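Local coordinates for protein transcriptional regulator, IclR family (Alicyclobacillus acidocaldarius subsp. acidocaldarius, PDB 5TJJ) that probably binds DNA and regulates transcription as a member of the IclR family of transcription factors, at residues 159-162 against 163-167. Sequence-based numbering, arbitrary orientation.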
loop_
_atom_site.group_PDB
_atom_site.type_symbol
_atom_site.label_atom_id
_atom_site.label_comp_id
_atom_site.label_asym_id
_atom_site.label_seq_id
_atom_site.Cartn_x
_atom_site.Cartn_y
_atom_site.Cartn_z
ATOM N N TRP A 159 -31.911 7.480 0.757
ATOM C CA TRP A 159 -32.709 7.365 1.967
ATOM C C TRP A 159 -34.166 7.212 1.567
ATOM O O TRP A 159 -34.863 6.349 2.077
ATOM C CB TRP A 159 -32.657 8.598 2.882
ATOM C CG TRP A 159 -31.399 9.013 3.401
ATOM C CD1 TRP A 159 -30.193 8.397 3.257
ATOM C CD2 TRP A 159 -31.181 10.153 4.233
ATOM N NE1 TRP A 159 -29.216 9.095 3.938
ATOM C CE2 TRP A 159 -29.794 10.174 4.558
ATOM C CE3 TRP A 159 -32.012 11.165 4.728
ATOM C CZ2 TRP A 159 -29.225 11.163 5.369
ATOM C CZ3 TRP A 159 -31.449 12.167 5.511
ATOM C CH2 TRP A 159 -30.060 12.150 5.838
ATOM N N ARG A 160 -34.610 8.083 0.673
ATOM C CA ARG A 160 -35.985 8.083 0.228
ATOM C C ARG A 160 -36.356 6.804 -0.509
ATOM O O ARG A 160 -37.466 6.291 -0.288
ATOM C CB ARG A 160 -36.304 9.316 -0.606
ATOM C CG ARG A 160 -36.377 10.587 0.215
ATOM C CD ARG A 160 -36.977 11.733 -0.572
ATOM N NE ARG A 160 -36.020 12.240 -1.540
ATOM C CZ ARG A 160 -35.008 13.084 -1.283
ATOM N NH1 ARG A 160 -34.211 13.472 -2.286
ATOM N NH2 ARG A 160 -34.778 13.548 -0.036
ATOM N N ARG A 161 -35.447 6.272 -1.333
ATOM C CA ARG A 161 -35.704 5.004 -2.011
ATOM C C ARG A 161 -35.888 3.881 -0.994
ATOM O O ARG A 161 -36.868 3.140 -1.050
ATOM C CB ARG A 161 -34.595 4.621 -3.024
ATOM C CG ARG A 161 -34.892 3.321 -3.790
ATOM C CD ARG A 161 -33.793 2.898 -4.749
ATOM N NE ARG A 161 -32.490 2.724 -4.082
ATOM C CZ ARG A 161 -32.170 1.715 -3.260
ATOM N NH1 ARG A 161 -33.059 0.775 -2.929
ATOM N NH2 ARG A 161 -30.962 1.675 -2.734
ATOM N N VAL A 162 -34.943 3.755 -0.071
ATOM C CA VAL A 162 -34.977 2.673 0.923
ATOM C C VAL A 162 -36.229 2.761 1.821
ATOM O O VAL A 162 -36.884 1.733 2.093
ATOM C CB VAL A 162 -33.685 2.653 1.746
ATOM C CG1 VAL A 162 -33.797 1.688 2.913
ATOM C CG2 VAL A 162 -32.500 2.262 0.855
ATOM N N LEU A 163 -36.577 3.985 2.218
ATOM C CA LEU A 163 -37.790 4.236 2.979
ATOM C C LEU A 163 -39.089 3.936 2.238
ATOM O O LEU A 163 -39.947 3.268 2.797
ATOM C CB LEU A 163 -37.815 5.655 3.580
ATOM C CG LEU A 163 -37.299 5.722 5.040
ATOM C CD1 LEU A 163 -35.825 5.377 5.199
ATOM C CD2 LEU A 163 -37.535 7.107 5.618
ATOM N N ARG A 164 -39.244 4.422 1.012
ATOM C CA ARG A 164 -40.404 4.071 0.197
ATOM C C ARG A 164 -40.589 2.541 0.057
ATOM O O ARG A 164 -41.714 2.068 0.009
ATOM C CB ARG A 164 -40.297 4.654 -1.215
ATOM C CG ARG A 164 -40.426 6.170 -1.397
ATOM C CD ARG A 164 -41.796 6.755 -1.027
ATOM N NE ARG A 164 -41.855 7.068 0.402
ATOM C CZ ARG A 164 -41.215 8.080 1.001
ATOM N NH1 ARG A 164 -40.459 8.948 0.295
ATOM N NH2 ARG A 164 -41.323 8.217 2.321
ATOM N N GLU A 165 -39.494 1.788 -0.030
ATOM C CA GLU A 165 -39.527 0.324 -0.228
ATOM C C GLU A 165 -39.815 -0.488 1.038
ATOM O O GLU A 165 -39.891 -1.726 0.986
ATOM C CB GLU A 165 -38.220 -0.160 -0.873
ATOM C CG GLU A 165 -38.027 0.330 -2.316
ATOM C CD GLU A 165 -36.646 0.094 -2.917
ATOM O OE1 GLU A 165 -35.791 -0.458 -2.203
ATOM O OE2 GLU A 165 -36.405 0.472 -4.110
ATOM N N GLY A 166 -39.963 0.193 2.174
ATOM C CA GLY A 166 -40.472 -0.447 3.379
ATOM C C GLY A 166 -39.367 -0.943 4.294
ATOM O O GLY A 166 -38.528 -1.784 3.907
ATOM N N LEU A 167 -39.371 -0.385 5.502
ATOM C CA LEU A 167 -38.537 -0.838 6.602
ATOM C C LEU A 167 -39.217 -2.014 7.304
ATOM O O LEU A 167 -40.344 -1.885 7.798
ATOM C CB LEU A 167 -38.318 0.303 7.586
ATOM C CG LEU A 167 -37.508 1.439 6.982
ATOM C CD1 LEU A 167 -37.451 2.632 7.920
ATOM C CD2 LEU A 167 -36.109 0.961 6.655
#
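R161 and E165, one helical turn apart, are joined by a salt bridge in which NH1 of R161 lies 3.1 Å from OE1 of E165. The arginine chain sets out with CG anti to its own backbone N (chi1 -177°), runs straight through chi2 and then bends about CG-CD (chi3), which turns the guanidinium toward the glutamate carboxylate, the two side chains crossing at a slant. The two planar groups stand 49° apart, and OE1 sits at the edge of the guanidinium, near its plane. NH2 of R161 is taken by a second carboxylate, that of D114, and the guanidinium thus ties the helix end to a residue between two strands of the six-stranded sheet. A leucine in place of R161 would probably leave both E165 and D114 without their cationic partner and cut this tie.

The backbone beneath is satisfied by i to i+4 bonds: L163 N to W159 O and R164 N to R160 O are both 2.9 Å and nearly straight, whereas E165 N to R161 O has lengthened to 3.1 Å and bent to 147°. Beyond it G166 N turns back to the carbonyl of L163, three residues earlier, and G166 itself takes positive phi. Two other side-chain donors find their partners outside the helix end: R164 NH2 in a salt bridge with E178, and the buried W159 NE1 in a hydrogen bond to the carbonyl of L151. L163 packs on Y181 and V182 of helix 178-191, while V162 CG1 and L167 CD2 come within 4.5 Å and both side chains touch Y142. The arrangement is that of a helix C-terminus, here closing helix 156-164 in the GAF-like C-terminal domain of the IclR family.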